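Enoyl-CoA hydratase/isomerase (Mycobacterium avium, PDB 3P5M) probably catalyses hydration or isomerisation of enoyl-coenzyme A thioesters as a member of the crotonase superfamily. Local coordinates at residues I19-P24 and A62-G67; A87-P92 and A212-L217; P94-V99 and S185-V190; L110-D115 and G172-I177; A128-G133 and M158-I163. All blocks are in the same frame, centred on the assembly; numbering follows the deposited sequence.

Contact 1: I19-P24 and A62-G67; sequences IRLDRP and AFCSGG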
# COMPACT_ATOMS: atom_id res chain seq x y z
N ILE B 19 19.35 13.47 25.70
CA ILE B 19 18.43 13.73 26.77
C ILE B 19 17.56 12.48 26.87
O ILE B 19 16.87 12.13 25.91
CB ILE B 19 17.54 14.96 26.48
CG1 ILE B 19 18.42 16.20 26.17
CG2 ILE B 19 16.55 15.16 27.63
CD1 ILE B 19 17.73 17.57 26.29
N ARG B 20 17.65 11.79 28.00
CA ARG B 20 16.85 10.60 28.26
C ARG B 20 15.86 10.91 29.36
O ARG B 20 16.24 11.38 30.44
CB ARG B 20 17.72 9.37 28.65
N LEU B 21 14.58 10.67 29.07
CA LEU B 21 13.53 10.70 30.10
C LEU B 21 13.83 9.50 30.96
O LEU B 21 14.09 8.41 30.45
CB LEU B 21 12.13 10.59 29.47
CG LEU B 21 11.56 11.75 28.66
CD1 LEU B 21 12.44 12.13 27.49
CD2 LEU B 21 10.16 11.39 28.16
N ASP B 22 13.87 9.69 32.28
CA ASP B 22 14.46 8.68 33.17
C ASP B 22 13.58 8.43 34.42
O ASP B 22 14.06 8.47 35.55
CB ASP B 22 15.88 9.11 33.58
CG ASP B 22 16.77 7.94 34.10
OD1 ASP B 22 16.63 6.77 33.66
OD2 ASP B 22 17.65 8.22 34.95
N ARG B 23 12.29 8.23 34.20
CA ARG B 23 11.45 7.70 35.24
C ARG B 23 10.87 6.39 34.73
O ARG B 23 9.66 6.28 34.58
CB ARG B 23 10.37 8.70 35.65
N PRO B 24 11.72 5.37 34.48
CA PRO B 24 11.21 4.13 33.87
C PRO B 24 10.20 3.35 34.74
O PRO B 24 9.36 2.60 34.21
CB PRO B 24 12.48 3.30 33.61
CG PRO B 24 13.54 3.86 34.55
CD PRO B 24 13.18 5.31 34.73
N ALA B 62 9.01 2.27 27.84
CA ALA B 62 8.21 3.23 27.09
C ALA B 62 8.99 4.51 26.81
O ALA B 62 9.78 4.93 27.64
CB ALA B 62 6.90 3.54 27.85
N PHE B 63 8.76 5.12 25.65
CA PHE B 63 9.29 6.45 25.37
C PHE B 63 8.76 7.44 26.43
O PHE B 63 9.53 8.06 27.17
CB PHE B 63 8.93 6.90 23.92
CG PHE B 63 9.38 8.31 23.57
CD1 PHE B 63 10.71 8.58 23.29
CD2 PHE B 63 8.46 9.36 23.51
CE1 PHE B 63 11.13 9.89 22.98
CE2 PHE B 63 8.87 10.67 23.22
CZ PHE B 63 10.18 10.94 22.93
N CYS B 64 7.43 7.57 26.50
CA CYS B 64 6.78 8.49 27.43
C CYS B 64 5.29 8.19 27.45
O CYS B 64 4.61 8.26 26.41
CB CYS B 64 7.04 9.95 27.00
SG CYS B 64 6.37 11.28 28.05
N SER B 65 4.78 7.85 28.63
CA SER B 65 3.36 7.59 28.79
C SER B 65 2.53 8.88 29.04
O SER B 65 1.32 8.83 29.24
CB SER B 65 3.16 6.53 29.89
OG SER B 65 3.78 6.97 31.09
N GLY B 66 3.18 10.04 28.97
CA GLY B 66 2.47 11.33 29.13
C GLY B 66 2.29 11.86 30.54
O GLY B 66 2.99 11.46 31.45
N GLY B 67 1.36 12.79 30.69
CA GLY B 67 1.06 13.41 31.97
C GLY B 67 0.76 12.40 33.07
O GLY B 67 -0.05 11.49 32.91
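Leu21, the last residue of strand 16-21, pushes one methyl group into the bend of the loop at Phe63 and Cys64, where it meets a carbonyl oxygen and the cysteine side chain, and the close packing is confined to that spot. Leu21 CD2 lies 3.5 Å from Phe63 O and 3.6 Å from Cys64 CB, with Cys64 SG slightly farther from the same methyl at 3.8 Å. The leucine reaches there because CG stands anti to the carbonyl carbon (chi1 -71°), which sends the branched end across to the loop. A leucine suits the place: its forked end can touch carbon and sulfur while asking nothing of the carbonyl oxygen, which is already hydrogen-bonded to Asn28 ND2.

Cys64 turns SG anti to its own backbone N (chi1 -178°), and Cys64 SG accepts a hydrogen bond from Gly66 N at 3.5 Å, with an angle of 150° at the hydrogen. The cysteine thus serves two ends, apolar toward Leu21 and polar toward its own loop.

Away from this spot the contact is loose: beyond the Leu21 methyl the two segments diverge, and the loop runs out to the exposed Gly67. The stretch 62-67 corresponds to the loop that, in crotonase relatives, contributes a backbone N-H to the oxyanion hole; a similar role is likely here.

Leu21 also packs on Met34 of helix 32-47, on Leu56 of strand 53-58 and on Leu110 of helix 106-113, so the contact sits at the end of the strand, wedged between these elements.

Contact 2: A87-P92 and A212-L217; sequences AITSLP and ATLAEL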
# COMPACT_ATOMS: atom_id res chain seq x y z
N ALA B 87 10.14 25.03 22.86
CA ALA B 87 11.61 24.96 22.89
C ALA B 87 12.24 24.01 21.86
O ALA B 87 13.27 24.34 21.22
CB ALA B 87 12.08 24.61 24.30
N ILE B 88 11.66 22.83 21.69
CA ILE B 88 12.15 21.91 20.65
C ILE B 88 11.94 22.51 19.24
O ILE B 88 12.84 22.52 18.43
CB ILE B 88 11.46 20.51 20.74
CG1 ILE B 88 11.86 19.76 22.02
CG2 ILE B 88 11.81 19.69 19.56
CD1 ILE B 88 10.78 18.71 22.51
N THR B 89 10.75 23.01 18.95
CA THR B 89 10.49 23.54 17.60
C THR B 89 11.33 24.82 17.30
O THR B 89 11.62 25.14 16.14
CB THR B 89 9.00 23.87 17.34
OG1 THR B 89 8.53 24.83 18.29
CG2 THR B 89 8.13 22.62 17.45
N SER B 90 11.73 25.50 18.37
CA SER B 90 12.40 26.78 18.25
C SER B 90 13.92 26.67 18.35
O SER B 90 14.61 27.56 17.85
CB SER B 90 11.85 27.78 19.30
OG SER B 90 12.60 28.98 19.25
N LEU B 91 14.45 25.60 18.96
CA LEU B 91 15.91 25.37 18.95
C LEU B 91 16.45 25.36 17.53
O LEU B 91 15.95 24.58 16.71
CB LEU B 91 16.27 24.04 19.64
CG LEU B 91 17.75 23.63 19.70
CD1 LEU B 91 18.52 24.42 20.72
CD2 LEU B 91 17.89 22.18 20.06
N PRO B 92 17.48 26.21 17.24
CA PRO B 92 18.01 26.22 15.86
C PRO B 92 18.99 25.07 15.57
O PRO B 92 20.00 25.23 14.85
CB PRO B 92 18.65 27.63 15.72
CG PRO B 92 19.00 28.02 17.10
CD PRO B 92 17.91 27.41 18.00
N ALA B 212 6.04 28.22 8.36
CA ALA B 212 5.05 27.66 7.45
C ALA B 212 4.02 26.79 8.16
O ALA B 212 2.96 26.57 7.63
CB ALA B 212 5.76 26.83 6.39
N THR B 213 4.33 26.25 9.33
CA THR B 213 3.47 25.17 9.89
C THR B 213 3.02 25.44 11.32
O THR B 213 2.08 24.80 11.79
CB THR B 213 4.21 23.83 9.92
OG1 THR B 213 5.36 23.95 10.75
CG2 THR B 213 4.64 23.36 8.49
N LEU B 214 3.71 26.36 12.01
CA LEU B 214 3.39 26.58 13.42
C LEU B 214 2.68 27.89 13.74
O LEU B 214 2.67 28.32 14.90
CB LEU B 214 4.62 26.38 14.30
CG LEU B 214 5.36 25.04 14.19
CD1 LEU B 214 6.62 25.16 15.05
CD2 LEU B 214 4.53 23.85 14.64
N ALA B 215 2.03 28.51 12.76
CA ALA B 215 1.40 29.79 13.04
C ALA B 215 0.34 29.66 14.16
O ALA B 215 0.18 30.57 14.95
CB ALA B 215 0.80 30.42 11.78
N GLU B 216 -0.34 28.52 14.24
CA GLU B 216 -1.38 28.37 15.26
C GLU B 216 -0.90 27.66 16.53
O GLU B 216 -1.72 27.40 17.41
CB GLU B 216 -2.64 27.65 14.69
CG GLU B 216 -3.13 28.24 13.34
CD GLU B 216 -3.42 29.72 13.47
OE1 GLU B 216 -3.86 30.13 14.55
OE2 GLU B 216 -3.19 30.47 12.51
N LEU B 217 0.39 27.30 16.63
CA LEU B 217 0.85 26.55 17.82
C LEU B 217 0.46 27.27 19.11
O LEU B 217 -0.17 26.68 19.97
CB LEU B 217 2.36 26.25 17.81
CG LEU B 217 2.91 25.36 18.95
CD1 LEU B 217 2.18 24.00 19.06
CD2 LEU B 217 4.45 25.11 18.77
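No ring or other flat side chain takes part where Thr89 meets Leu214 and Leu217; the fit is made by methyl groups against a threonine. Thr89 and Leu214 reach toward each other tip to tip: Leu214 CD1 comes to 3.5 Å from Thr89 CB and is 3.8 Å from both Thr89 OG1 and Thr89 CG2, seated over the fork of the side chain. Leu217 comes in at a slant, with Leu217 CD2 4.1 Å from Thr89 OG1.

A threonine suits the last turn of a helix here because it is two-sided. With chi1 at 59°, OG1 lies between the backbone N and the carbonyl carbon and hydrogen-bonds back to Arg86 O, so the buried hydroxyl, satisfied within its own helix, can lie against the leucine methyls together with CB and CG2. The two leucines are brought to the same side by a type I beta turn, closed by a 3.0 Å bond from Leu217 N to Leu214 O.

Arg150 of a second subunit also packs on Thr89. The arrangement is a helix end packed against the turn between helices 199-213 and 217-231 in the C-terminal part of the crotonase fold, close to a subunit interface.

Contact 3: P94-V99 and S185-V190; sequences PVIAGV and SVLTDV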
# COMPACT_ATOMS: atom_id res chain seq x y z
N PRO B 94 18.88 20.50 15.01
CA PRO B 94 17.99 19.36 14.83
C PRO B 94 17.80 18.54 16.12
O PRO B 94 18.75 18.34 16.88
CB PRO B 94 18.70 18.52 13.75
CG PRO B 94 20.14 19.02 13.77
CD PRO B 94 20.07 20.45 14.13
N VAL B 95 16.55 18.14 16.36
CA VAL B 95 16.17 17.38 17.56
C VAL B 95 15.56 16.08 17.02
O VAL B 95 14.60 16.13 16.22
CB VAL B 95 15.10 18.13 18.41
CG1 VAL B 95 14.74 17.36 19.67
CG2 VAL B 95 15.62 19.53 18.82
N ILE B 96 16.13 14.94 17.44
CA ILE B 96 15.65 13.64 17.01
C ILE B 96 15.04 12.87 18.16
O ILE B 96 15.67 12.69 19.20
CB ILE B 96 16.79 12.82 16.32
CG1 ILE B 96 17.21 13.53 15.05
CG2 ILE B 96 16.38 11.38 16.01
CD1 ILE B 96 18.64 13.74 15.02
N ALA B 97 13.80 12.41 17.96
CA ALA B 97 13.17 11.49 18.89
C ALA B 97 13.44 10.03 18.46
O ALA B 97 13.10 9.64 17.36
CB ALA B 97 11.66 11.78 19.00
N GLY B 98 14.09 9.24 19.31
CA GLY B 98 14.16 7.81 19.06
C GLY B 98 13.05 7.24 19.92
O GLY B 98 13.13 7.26 21.13
N VAL B 99 11.99 6.77 19.30
CA VAL B 99 10.80 6.33 20.03
C VAL B 99 10.68 4.79 20.02
O VAL B 99 10.46 4.17 18.96
CB VAL B 99 9.51 6.92 19.45
CG1 VAL B 99 8.29 6.44 20.23
CG2 VAL B 99 9.56 8.45 19.47
N SER B 185 20.51 0.60 15.35
CA SER B 185 21.52 0.85 14.33
C SER B 185 21.07 1.97 13.40
O SER B 185 21.88 2.84 13.04
CB SER B 185 21.78 -0.42 13.52
OG SER B 185 22.43 -0.09 12.31
N VAL B 186 19.78 1.97 13.06
CA VAL B 186 19.22 3.04 12.21
C VAL B 186 19.24 4.39 12.93
O VAL B 186 19.71 5.35 12.39
CB VAL B 186 17.82 2.70 11.65
CG1 VAL B 186 17.21 3.90 10.94
CG2 VAL B 186 17.96 1.57 10.64
N LEU B 187 18.80 4.40 14.18
CA LEU B 187 18.89 5.54 15.04
C LEU B 187 20.32 6.11 15.07
O LEU B 187 20.52 7.32 14.85
CB LEU B 187 18.37 5.19 16.45
CG LEU B 187 18.32 6.38 17.42
CD1 LEU B 187 17.43 7.49 16.90
CD2 LEU B 187 17.92 5.99 18.85
N THR B 188 21.30 5.22 15.28
CA THR B 188 22.73 5.60 15.28
C THR B 188 23.09 6.22 13.93
O THR B 188 23.73 7.28 13.89
CB THR B 188 23.67 4.40 15.58
OG1 THR B 188 23.34 3.85 16.86
CG2 THR B 188 25.14 4.83 15.57
N ASP B 189 22.68 5.56 12.84
CA ASP B 189 23.01 6.07 11.50
C ASP B 189 22.49 7.47 11.32
O ASP B 189 23.24 8.35 10.92
CB ASP B 189 22.45 5.18 10.41
CG ASP B 189 23.21 3.86 10.27
OD1 ASP B 189 24.22 3.62 10.96
OD2 ASP B 189 22.77 3.03 9.44
N VAL B 190 21.20 7.69 11.63
CA VAL B 190 20.57 9.01 11.46
C VAL B 190 21.22 10.07 12.39
O VAL B 190 21.52 11.18 11.98
CB VAL B 190 19.03 8.88 11.67
CG1 VAL B 190 18.32 10.26 11.87
CG2 VAL B 190 18.40 8.13 10.49
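Leu187 leans from helix 183-195 onto strand 95-99 and lays its two methyl groups against the strand at Gly98. Leu187 CD1 is 3.9 Å from Gly98 CA, and Leu187 CD2 reaches the same alpha carbon at 4.2 Å. The side chain does not start out pointing at the strand; it gets there by its torsions, with CG anti to the backbone N (chi1 -175°) and chi2 at 58° bringing the forked end round. Glycine suits this position because it offers a bare alpha carbon on the side that faces the helix, and the leucine end fills the place a side chain would otherwise take.

Two residues back along the strand, Ile96 points toward the helix. Ile96 CG2, anti to the backbone N (chi1 -65°, measured to CG1), lies 4.1 Å from Leu187 CD1, and the two side chains run alongside each other, pointing opposite ways. Val190, one turn after Leu187, also faces the strand but stays farther off.

All this packing is apolar, as befits one face of a central sheet. Strand 95-99 runs between the parallel strands 53-58 and 116-119, and Ile96 packs also on Leu116 and Val118 of the latter and on Leu191 and Val194 farther along helix 183-195, which lies over this part of the sheet.

Contact 4: L110-D115 and G172-I177; sequences LALACD and GMISHI
Leu112 and Met173 meet at a slant, the forked end of the leucine set against the middle of the methionine chain. Leu112 CD1 lies 3.7 Å from Met173 CG and 3.9 Å from Met173 SD, while Leu112 CD2 touches CG from the other branch. The Met173 side chain runs out extended, with CG anti to the backbone N (chi1 -166°), and bends only at chi3 (-70°), so the long flexible chain lies along the leucine before its methyl turns away.

Ile174 meets the other methyl, again obliquely: Ile174 CG2 is 3.8 Å from Leu112 CD2. That short branch stands beside the backbone N, while CG1, the longer one, turns away from the helix; the Ile174 side chain also packs on Val117 and Ala119 of strand 116-119. Leucine serves well here, since its fork lets CD1 lie on the methionine while CD2 reaches both Met173 and Ile174.

The polar atoms are dealt with beside this core. Ser175 OG lies at the edge of the His176 ring, in its plane, and is hydrogen-bonded to His176 ND1 at 2.9 Å; it also bonds Val117 N. Gly172, with positive phi, ends helix 165-171 in a Schellman motif. A second subunit takes up two carbonyls: its Arg150 bonds Leu112 O and its Arg155 bonds Ser175 O.

The N-terminal end of the helix corresponding to 106-113 carries, in crotonase relatives, the second backbone N-H of the oxyanion hole. Its C-terminal end is here packed onto the approach to edge strand 176-177 at a subunit interface, an arrangement that belongs to the crotonase fold.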
# COMPACT_ATOMS: atom_id res chain seq x y z
N LEU B 110 5.34 15.26 22.44
CA LEU B 110 6.80 15.42 22.59
C LEU B 110 7.60 14.90 21.38
O LEU B 110 8.48 15.60 20.82
CB LEU B 110 7.24 14.66 23.85
CG LEU B 110 8.68 14.69 24.35
CD1 LEU B 110 9.10 16.11 24.63
CD2 LEU B 110 8.67 13.91 25.66
N ALA B 111 7.33 13.65 21.02
CA ALA B 111 8.01 12.99 19.90
C ALA B 111 7.72 13.82 18.65
O ALA B 111 8.63 14.16 17.89
CB ALA B 111 7.48 11.58 19.72
N LEU B 112 6.47 14.20 18.45
CA LEU B 112 6.06 14.88 17.20
C LEU B 112 6.51 16.35 17.09
O LEU B 112 6.57 16.91 15.99
CB LEU B 112 4.56 14.73 16.96
CG LEU B 112 4.04 13.30 16.93
CD1 LEU B 112 2.60 13.25 16.47
CD2 LEU B 112 4.90 12.40 16.02
N ALA B 113 6.88 16.96 18.20
CA ALA B 113 7.51 18.27 18.14
C ALA B 113 8.93 18.21 17.52
O ALA B 113 9.43 19.20 16.98
CB ALA B 113 7.56 18.90 19.53
N CYS B 114 9.55 17.04 17.57
CA CYS B 114 10.93 16.90 17.08
C CYS B 114 11.01 16.99 15.55
O CYS B 114 10.03 16.76 14.85
CB CYS B 114 11.55 15.59 17.57
SG CYS B 114 11.57 15.49 19.37
N ASP B 115 12.18 17.34 15.06
CA ASP B 115 12.40 17.41 13.61
C ASP B 115 12.37 16.09 12.87
O ASP B 115 11.89 16.03 11.76
CB ASP B 115 13.71 18.14 13.34
CG ASP B 115 13.73 19.45 14.05
OD1 ASP B 115 12.89 20.28 13.66
OD2 ASP B 115 14.52 19.62 14.99
N GLY B 172 2.56 9.68 7.38
CA GLY B 172 3.45 10.89 7.38
C GLY B 172 3.51 11.58 8.73
O GLY B 172 3.92 12.78 8.82
N MET B 173 3.14 10.83 9.80
CA MET B 173 3.23 11.36 11.16
C MET B 173 4.67 11.52 11.60
O MET B 173 5.01 12.44 12.32
CB MET B 173 2.54 10.42 12.17
CG MET B 173 2.28 11.03 13.56
SD MET B 173 1.80 9.82 14.87
CE MET B 173 0.17 9.44 14.23
N ILE B 174 5.50 10.57 11.20
CA ILE B 174 6.87 10.46 11.65
C ILE B 174 7.80 10.35 10.45
O ILE B 174 7.40 9.80 9.41
CB ILE B 174 7.05 9.25 12.65
CG1 ILE B 174 6.51 7.95 12.04
CG2 ILE B 174 6.33 9.58 13.98
CD1 ILE B 174 6.92 6.67 12.82
N SER B 175 9.03 10.83 10.58
CA SER B 175 9.96 10.83 9.45
C SER B 175 10.58 9.46 9.14
O SER B 175 10.82 9.16 7.99
CB SER B 175 11.05 11.85 9.69
OG SER B 175 11.80 11.47 10.83
N HIS B 176 10.79 8.63 10.16
CA HIS B 176 11.53 7.35 10.02
C HIS B 176 10.88 6.16 10.67
O HIS B 176 10.39 6.23 11.82
CB HIS B 176 12.95 7.46 10.59
CG HIS B 176 13.85 8.32 9.77
ND1 HIS B 176 13.78 9.70 9.78
CD2 HIS B 176 14.83 8.00 8.88
CE1 HIS B 176 14.69 10.19 8.96
NE2 HIS B 176 15.33 9.18 8.39
N ILE B 177 10.90 5.06 9.92
CA ILE B 177 10.50 3.80 10.45
C ILE B 177 11.68 2.81 10.45
O ILE B 177 12.54 2.84 9.54
CB ILE B 177 9.25 3.25 9.67
CG1 ILE B 177 8.65 2.02 10.34
CG2 ILE B 177 9.60 2.86 8.22
CD1 ILE B 177 7.84 2.26 11.55

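Contact 5: A128-G133 and M158-I163; sequences AFTRVG and MTAEKI
Thr130 OG1 is hydrogen-bonded to Ala157 O near the end of helix 150-159 and also rests on Ala160, whose CB is 3.7 Å away. The contact lies in the crotonase fold where the loop after strand 124-126 passes the end of that helix. With chi1 at 49°, OG1 lies between the backbone N and the carbonyl carbon, turned to the helix end; Met158 O lies 4.1 Å from Thr130 OG1, too far for a bond. Threonine fits because its hydroxyl can satisfy a carbonyl of the last helical turn while the rest of the residue stays compact.

The other side of the contact is made mainly by the Ala160 methyl. Ala160 is the first residue beyond the helix and has positive phi (57°), a left-handed backbone that points its CB at the loop; alanine tolerates this conformation, and its small methyl fits against the loop. The facing loop is itself wound into a short 3-10 turn, held by a 3.0 Å bond from Arg131 N to Ala128 O. Just past Ala160, Glu161 N gives a weak bond to Thr159 OG1.

Outside partners place the contact in the assembly. Ala160 O accepts a hydrogen bond from Gln126 NE2 of the same chain, Phe202 and Pro94 of a third subunit pack on Thr130 and Met158, and Lys162 NZ forms a salt bridge with Asp181 of a fourth.

At the closest backbone pairing of the two segments, Ala160 CB sits 4.0 Å from Ala128 CA.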
# COMPACT_ATOMS: atom_id res chain seq x y z
N ALA B 128 -4.38 9.03 24.39
CA ALA B 128 -5.26 8.32 25.32
C ALA B 128 -6.02 9.25 26.26
O ALA B 128 -6.75 8.77 27.11
CB ALA B 128 -4.50 7.25 26.11
N PHE B 129 -5.88 10.56 26.11
CA PHE B 129 -6.44 11.46 27.11
C PHE B 129 -7.94 11.23 27.32
O PHE B 129 -8.40 11.19 28.45
CB PHE B 129 -6.23 12.95 26.74
CG PHE B 129 -4.87 13.29 26.17
CD1 PHE B 129 -3.92 13.96 26.96
CD2 PHE B 129 -4.56 13.00 24.83
CE1 PHE B 129 -2.70 14.31 26.44
CE2 PHE B 129 -3.33 13.37 24.29
CZ PHE B 129 -2.38 14.04 25.10
N THR B 130 -8.69 11.08 26.22
CA THR B 130 -10.16 11.00 26.31
C THR B 130 -10.64 9.81 27.11
O THR B 130 -11.79 9.81 27.56
CB THR B 130 -10.90 11.04 24.94
OG1 THR B 130 -10.30 10.12 24.02
CG2 THR B 130 -10.86 12.43 24.34
N ARG B 131 -9.78 8.81 27.32
CA ARG B 131 -10.22 7.63 28.10
C ARG B 131 -10.37 7.95 29.60
O ARG B 131 -10.96 7.17 30.36
CB ARG B 131 -9.34 6.39 27.84
N VAL B 132 -9.84 9.09 30.02
CA VAL B 132 -10.11 9.61 31.37
C VAL B 132 -10.89 10.92 31.32
O VAL B 132 -11.05 11.57 32.34
CB VAL B 132 -8.83 9.76 32.28
CG1 VAL B 132 -8.14 8.41 32.46
CG2 VAL B 132 -7.84 10.77 31.71
N GLY B 133 -11.35 11.31 30.12
CA GLY B 133 -12.20 12.49 29.96
C GLY B 133 -11.45 13.80 29.78
O GLY B 133 -12.02 14.88 29.99
N MET B 158 -10.57 11.51 19.28
CA MET B 158 -11.88 11.05 19.71
C MET B 158 -11.99 9.56 20.05
O MET B 158 -12.81 9.19 20.91
CB MET B 158 -12.94 11.48 18.72
CG MET B 158 -13.18 12.96 18.87
SD MET B 158 -14.32 13.66 17.72
CE MET B 158 -15.53 12.38 17.58
N THR B 159 -11.18 8.71 19.42
CA THR B 159 -11.28 7.25 19.70
C THR B 159 -10.22 6.72 20.65
O THR B 159 -10.31 5.59 21.16
CB THR B 159 -11.22 6.39 18.40
OG1 THR B 159 -9.90 6.45 17.85
CG2 THR B 159 -12.21 6.83 17.40
N ALA B 160 -9.18 7.53 20.87
CA ALA B 160 -8.04 7.13 21.69
C ALA B 160 -7.32 5.81 21.21
O ALA B 160 -6.72 5.10 22.01
CB ALA B 160 -8.45 7.03 23.19
N GLU B 161 -7.37 5.52 19.91
CA GLU B 161 -6.77 4.28 19.38
C GLU B 161 -5.27 4.42 19.33
O GLU B 161 -4.74 5.52 19.12
CB GLU B 161 -7.30 3.95 17.96
CG GLU B 161 -8.73 3.43 17.97
CD GLU B 161 -9.48 3.61 16.64
OE1 GLU B 161 -8.87 3.99 15.61
OE2 GLU B 161 -10.70 3.40 16.63
N LYS B 162 -4.58 3.29 19.51
CA LYS B 162 -3.14 3.22 19.34
C LYS B 162 -2.85 3.23 17.84
O LYS B 162 -3.47 2.49 17.08
CB LYS B 162 -2.58 1.91 19.94
CG LYS B 162 -2.60 1.90 21.49
CD LYS B 162 -2.10 0.56 22.06
CE LYS B 162 -2.44 0.46 23.56
NZ LYS B 162 -2.12 -0.89 24.08
N ILE B 163 -1.90 4.07 17.43
CA ILE B 163 -1.42 4.05 16.05
C ILE B 163 -0.04 3.42 16.01
O ILE B 163 0.91 3.96 16.60
CB ILE B 163 -1.34 5.49 15.48
CG1 ILE B 163 -2.66 6.26 15.78
CG2 ILE B 163 -0.95 5.43 13.99
CD1 ILE B 163 -3.99 5.57 15.23

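From the N terminus, contact 1 closes first: a loop of about forty residues that ties strand 16-21 to the segment after strand 53-58. It is complete before contact 2 opens at the end of helix 74-90. The remaining four are nested without crossing. Contact 2 encloses contact 3, which encloses contact 4, which encloses contact 5, so the chain closes them in reverse order, with 217 the last residue. Contacts 1, 3 and 4 all reach the six-stranded sheet, while contact 5 lies beside the small three-stranded sheet and contact 2 joins a helix end to the turn between two helices. Ile88 packs on both Val95 and Leu110, bringing contacts 2, 3 and 4 together.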